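Local coordinates for modulator of the activity of Ets CG15085-PA (Drosophila melanogaster, PDB 1SV0), which probably relieves transcriptional repression by the Ets protein Yan, binding Yan's SAM domain through its own SAM domain and so breaking up Yan polymers, at residues G6-L9 and D13-R16; W20-N25 and K66-D71. All blocks are in the same frame, centred on the assembly; numbering follows the deposited sequence.

Contact 1: residues G6-L9 and D13-R16; sequences GLPL and DWTR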
# COMPACT_ATOMS: atom_id res chain seq x y z
N GLY C 6 -19.80 0.05 -9.51
CA GLY C 6 -19.93 -0.07 -8.07
C GLY C 6 -18.71 0.50 -7.38
O GLY C 6 -18.69 0.65 -6.16
N LEU C 7 -17.70 0.82 -8.17
CA LEU C 7 -16.45 1.38 -7.66
C LEU C 7 -16.41 2.90 -7.75
O LEU C 7 -16.82 3.50 -8.75
CB LEU C 7 -15.25 0.81 -8.41
CG LEU C 7 -15.05 -0.71 -8.31
CD1 LEU C 7 -13.83 -1.11 -9.12
CD2 LEU C 7 -14.89 -1.13 -6.85
N PRO C 8 -15.92 3.56 -6.69
CA PRO C 8 -15.84 5.02 -6.69
C PRO C 8 -14.99 5.48 -7.88
O PRO C 8 -13.96 4.88 -8.18
CB PRO C 8 -15.18 5.37 -5.36
CG PRO C 8 -15.16 4.13 -4.56
CD PRO C 8 -15.49 2.95 -5.41
N LEU C 9 -15.45 6.53 -8.54
CA LEU C 9 -14.76 7.10 -9.70
C LEU C 9 -13.32 7.48 -9.39
O LEU C 9 -12.45 7.34 -10.24
CB LEU C 9 -15.52 8.32 -10.21
CG LEU C 9 -16.97 8.02 -10.61
CD1 LEU C 9 -17.72 9.32 -10.94
CD2 LEU C 9 -16.96 7.08 -11.81
N ASP C 13 -10.20 7.12 -3.39
CA ASP C 13 -11.23 6.95 -2.37
C ASP C 13 -11.50 5.46 -2.13
O ASP C 13 -12.32 5.11 -1.29
CB ASP C 13 -12.54 7.62 -2.80
CG ASP C 13 -12.41 9.12 -2.95
OD1 ASP C 13 -11.52 9.71 -2.30
OD2 ASP C 13 -13.22 9.72 -3.70
N TRP C 14 -10.80 4.59 -2.85
CA TRP C 14 -11.01 3.15 -2.71
C TRP C 14 -10.56 2.56 -1.37
O TRP C 14 -9.44 2.81 -0.90
CB TRP C 14 -10.29 2.39 -3.83
CG TRP C 14 -10.91 2.52 -5.20
CD1 TRP C 14 -12.00 3.27 -5.55
CD2 TRP C 14 -10.47 1.87 -6.40
NE1 TRP C 14 -12.26 3.13 -6.90
CE2 TRP C 14 -11.34 2.28 -7.44
CE3 TRP C 14 -9.42 0.99 -6.71
CZ2 TRP C 14 -11.19 1.84 -8.76
CZ3 TRP C 14 -9.27 0.55 -8.02
CH2 TRP C 14 -10.15 0.97 -9.03
N THR C 15 -11.43 1.77 -0.75
CA THR C 15 -11.07 1.10 0.50
C THR C 15 -10.44 -0.22 0.04
O THR C 15 -10.28 -0.45 -1.16
CB THR C 15 -12.30 0.75 1.32
OG1 THR C 15 -13.16 -0.09 0.54
CG2 THR C 15 -13.06 2.03 1.73
N ARG C 16 -10.08 -1.08 0.98
CA ARG C 16 -9.49 -2.36 0.59
C ARG C 16 -10.57 -3.16 -0.12
O ARG C 16 -10.30 -3.84 -1.12
CB ARG C 16 -8.99 -3.12 1.82
CG ARG C 16 -8.34 -4.46 1.49
CD ARG C 16 -7.60 -5.00 2.70
NE ARG C 16 -8.50 -5.47 3.73
CZ ARG C 16 -8.14 -5.70 4.99
NH1 ARG C 16 -6.88 -5.50 5.37
NH2 ARG C 16 -9.04 -6.14 5.86
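Pro8 and Trp14 meet where the N-terminal arm of the SAM domain folds back against the loop leading into helix 16-30. The indole N-H carries the polar part of the contact: NE1 of Trp14 donates to the carbonyl O of Pro8 over 2.8 Å, with an angle of 160° at the hydrogen. The acceptor lies close to the indole plane, at the ring's edge, and the N-H arrives in the carbonyl plane, on a lone pair. Trp14 can reach it because its chi1 of -72° swings CG anti to its own carbonyl carbon and carries the pyrrole edge toward the arm.

Packing is tight around this bond. The pyrrolidine of Pro8 approaches the same part of the indole, its CG 3.4 Å from Trp14 CD1 and its CD 3.6 Å from Trp14 NE1, so one residue supplies both the acceptor and an apolar neighbour at the CD1-NE1 rim. Further along the indole the fit is easier: Leu7 CD1 comes obliquely to CZ2 of Trp14 at 4.0 Å. Leu7 also touches Asp18, Lys21 and Trp22 of helix 16-30, which help to bury it. Toward solvent the contact thins out, and Asp13 is exposed, offering Pro8 little beyond a CB-to-CB approach of 4.3 Å. Beyond Trp14, Thr15 takes the N-cap position of the helix, and Arg16 N is hydrogen-bonded to Asp30 of the Yan chain.

A leucine in place of Trp14 has no N-H to give, and would probably leave the Pro8 carbonyl without a mate and open a gap beside the pyrrolidine and Leu7. The chemistry is that of an arm pinned by one directional bond: the indole N-H probably sets the position of the Pro8 carbonyl, and apolar contacts of Pro8 and Leu7 complete the attachment.

Contact 2: residues W20-N25 and K66-D71; sequences WKWLIN and KMLYRD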
# COMPACT_ATOMS: atom_id res chain seq x y z
N TRP C 20 -10.33 -4.99 -3.84
CA TRP C 20 -10.61 -6.40 -4.09
C TRP C 20 -11.67 -6.61 -5.17
O TRP C 20 -11.53 -7.49 -6.02
CB TRP C 20 -11.04 -7.08 -2.78
CG TRP C 20 -9.89 -7.37 -1.87
CD1 TRP C 20 -8.73 -6.65 -1.76
CD2 TRP C 20 -9.78 -8.45 -0.95
NE1 TRP C 20 -7.90 -7.23 -0.82
CE2 TRP C 20 -8.52 -8.33 -0.31
CE3 TRP C 20 -10.62 -9.52 -0.61
CZ2 TRP C 20 -8.08 -9.25 0.66
CZ3 TRP C 20 -10.18 -10.43 0.36
CH2 TRP C 20 -8.92 -10.29 0.97
N LYS C 21 -12.72 -5.80 -5.13
CA LYS C 21 -13.77 -5.90 -6.14
C LYS C 21 -13.19 -5.55 -7.52
O LYS C 21 -13.52 -6.19 -8.52
CB LYS C 21 -14.95 -4.98 -5.77
CG LYS C 21 -15.93 -5.67 -4.81
CD LYS C 21 -16.67 -4.71 -3.91
CE LYS C 21 -17.23 -3.50 -4.62
NZ LYS C 21 -17.86 -2.56 -3.64
N TRP C 22 -12.33 -4.53 -7.56
CA TRP C 22 -11.67 -4.12 -8.81
C TRP C 22 -10.79 -5.26 -9.34
O TRP C 22 -10.71 -5.49 -10.55
CB TRP C 22 -10.80 -2.88 -8.58
CG TRP C 22 -9.83 -2.58 -9.69
CD1 TRP C 22 -10.12 -2.16 -10.97
CD2 TRP C 22 -8.40 -2.67 -9.62
NE1 TRP C 22 -8.96 -1.98 -11.69
CE2 TRP C 22 -7.89 -2.28 -10.89
CE3 TRP C 22 -7.49 -3.03 -8.61
CZ2 TRP C 22 -6.51 -2.25 -11.17
CZ3 TRP C 22 -6.11 -3.00 -8.89
CH2 TRP C 22 -5.64 -2.60 -10.17
N LEU C 23 -10.10 -5.95 -8.43
CA LEU C 23 -9.23 -7.05 -8.83
C LEU C 23 -10.04 -8.19 -9.43
O LEU C 23 -9.66 -8.79 -10.44
CB LEU C 23 -8.42 -7.56 -7.63
CG LEU C 23 -7.27 -6.65 -7.17
CD1 LEU C 23 -6.71 -7.16 -5.83
CD2 LEU C 23 -6.19 -6.63 -8.24
N ILE C 24 -11.16 -8.51 -8.78
CA ILE C 24 -12.04 -9.57 -9.27
C ILE C 24 -12.58 -9.20 -10.67
O ILE C 24 -12.61 -10.04 -11.56
CB ILE C 24 -13.23 -9.80 -8.29
CG1 ILE C 24 -12.71 -10.47 -7.02
CG2 ILE C 24 -14.31 -10.65 -8.96
CD1 ILE C 24 -13.74 -10.57 -5.92
N ASN C 25 -13.00 -7.95 -10.84
CA ASN C 25 -13.48 -7.47 -12.14
C ASN C 25 -12.40 -7.56 -13.21
O ASN C 25 -12.66 -7.94 -14.35
CB ASN C 25 -13.96 -6.01 -12.06
CG ASN C 25 -15.30 -5.88 -11.37
OD1 ASN C 25 -16.10 -6.82 -11.36
ND2 ASN C 25 -15.57 -4.70 -10.81
N LYS C 66 0.79 -6.27 -15.23
CA LYS C 66 0.92 -5.00 -15.94
C LYS C 66 -0.43 -4.41 -16.32
O LYS C 66 -0.58 -3.19 -16.37
CB LYS C 66 1.79 -5.15 -17.20
CG LYS C 66 1.16 -5.95 -18.34
CD LYS C 66 2.02 -5.87 -19.59
CE LYS C 66 1.36 -6.55 -20.78
NZ LYS C 66 2.16 -6.39 -22.03
N MET C 67 -1.41 -5.27 -16.60
CA MET C 67 -2.74 -4.78 -16.95
C MET C 67 -3.40 -4.14 -15.74
O MET C 67 -4.19 -3.21 -15.89
CB MET C 67 -3.62 -5.92 -17.49
CG MET C 67 -3.13 -6.50 -18.80
SD MET C 67 -2.64 -5.21 -19.97
CE MET C 67 -4.22 -4.40 -20.33
N LEU C 68 -3.09 -4.66 -14.55
CA LEU C 68 -3.63 -4.10 -13.31
C LEU C 68 -3.05 -2.70 -13.12
O LEU C 68 -3.77 -1.73 -12.83
CB LEU C 68 -3.25 -4.97 -12.10
CG LEU C 68 -3.76 -6.41 -12.07
CD1 LEU C 68 -3.34 -7.09 -10.76
CD2 LEU C 68 -5.27 -6.42 -12.21
N TYR C 69 -1.73 -2.61 -13.27
CA TYR C 69 -1.02 -1.34 -13.12
C TYR C 69 -1.58 -0.33 -14.11
O TYR C 69 -1.94 0.79 -13.76
CB TYR C 69 0.47 -1.53 -13.40
CG TYR C 69 1.27 -0.24 -13.40
CD1 TYR C 69 1.62 0.39 -12.21
CD2 TYR C 69 1.65 0.37 -14.60
CE1 TYR C 69 2.34 1.59 -12.20
CE2 TYR C 69 2.36 1.58 -14.60
CZ TYR C 69 2.70 2.17 -13.40
OH TYR C 69 3.42 3.35 -13.39
N ARG C 70 -1.64 -0.74 -15.36
CA ARG C 70 -2.13 0.10 -16.44
C ARG C 70 -3.55 0.62 -16.17
O ARG C 70 -3.81 1.81 -16.29
CB ARG C 70 -2.09 -0.69 -17.74
CG ARG C 70 -2.28 0.11 -19.01
CD ARG C 70 -1.93 -0.76 -20.21
NE ARG C 70 -0.57 -1.28 -20.11
CZ ARG C 70 -0.04 -2.15 -20.97
NH1 ARG C 70 -0.75 -2.60 -22.00
NH2 ARG C 70 1.21 -2.56 -20.80
N ASP C 71 -4.45 -0.29 -15.81
CA ASP C 71 -5.84 0.07 -15.54
C ASP C 71 -5.98 1.03 -14.36
O ASP C 71 -6.77 1.98 -14.43
CB ASP C 71 -6.65 -1.21 -15.27
CG ASP C 71 -8.15 -0.94 -15.20
OD1 ASP C 71 -8.67 -0.67 -14.10
OD2 ASP C 71 -8.80 -1.00 -16.27
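In the helical bundle of the SAM domain, the first helix (16-30) packs against the long C-terminal helix (65-80), and Trp22 and Leu23 meet Leu68 and Asp71 at a largely buried interface. The two short segments run at 123° to one another, with axes 11.4 Å apart at their closest, a separation bridged largely by the indole of Trp22.

Trp22 does most of the bridging. With CG anti to its backbone N (chi1 165°), it turns the indole toward helix 65-80, which it meets by its edge. Two oxygens of that helix lie near the plane of the ring along this edge. One is the main-chain O of Leu68, which CZ2 of Trp22 approaches to 3.2 Å, a close touch by an aromatic carbon. The other is OD1 of Asp71, which accepts a nearly straight hydrogen bond from NE1 of Trp22 at 2.8 Å. The donor stands above the carboxylate plane, although OD1 itself stays close to the plane of the indole.

Arg75, one turn further along helix 65-80, forms a salt bridge to the same OD1, so a single oxygen serves both an indole and a guanidinium group. That pairing is likely to offset the cost of placing a carboxylate beside the domain core and to keep it ionised.

The same edge also has apolar company: CH2 of Trp22 lies 3.9 Å from CB of Leu68. Leu68 also touches Met26, Tyr57 and Val61, tying the helix pair to the rest of the core. Leu23 and Leu68 cross at about a right angle, branch against branch, Leu23 CD2 lying 3.8 Å from Leu68 CD1.

Contact 1 is complete in the chain before the first residue of contact 2, and their centres are about 12 Å apart within the one SAM domain. Helix 16-30 joins them: the loop of contact 1 runs directly into it, and its next turns supply the first half of contact 2. Between them the indoles of Trp14 and Trp22 meet with planes at about 45°, Trp14 CZ3 lying 3.6 Å from Trp22 CG, and Leu7 CD1 packs on Trp22 CB. Side-chain packing thus links the N-terminal arm through Trp14 and Trp22 to helix 65-80. The Yan chain reaches Thr15 and Arg16 of contact 1, whereas contact 2 lies inside the domain.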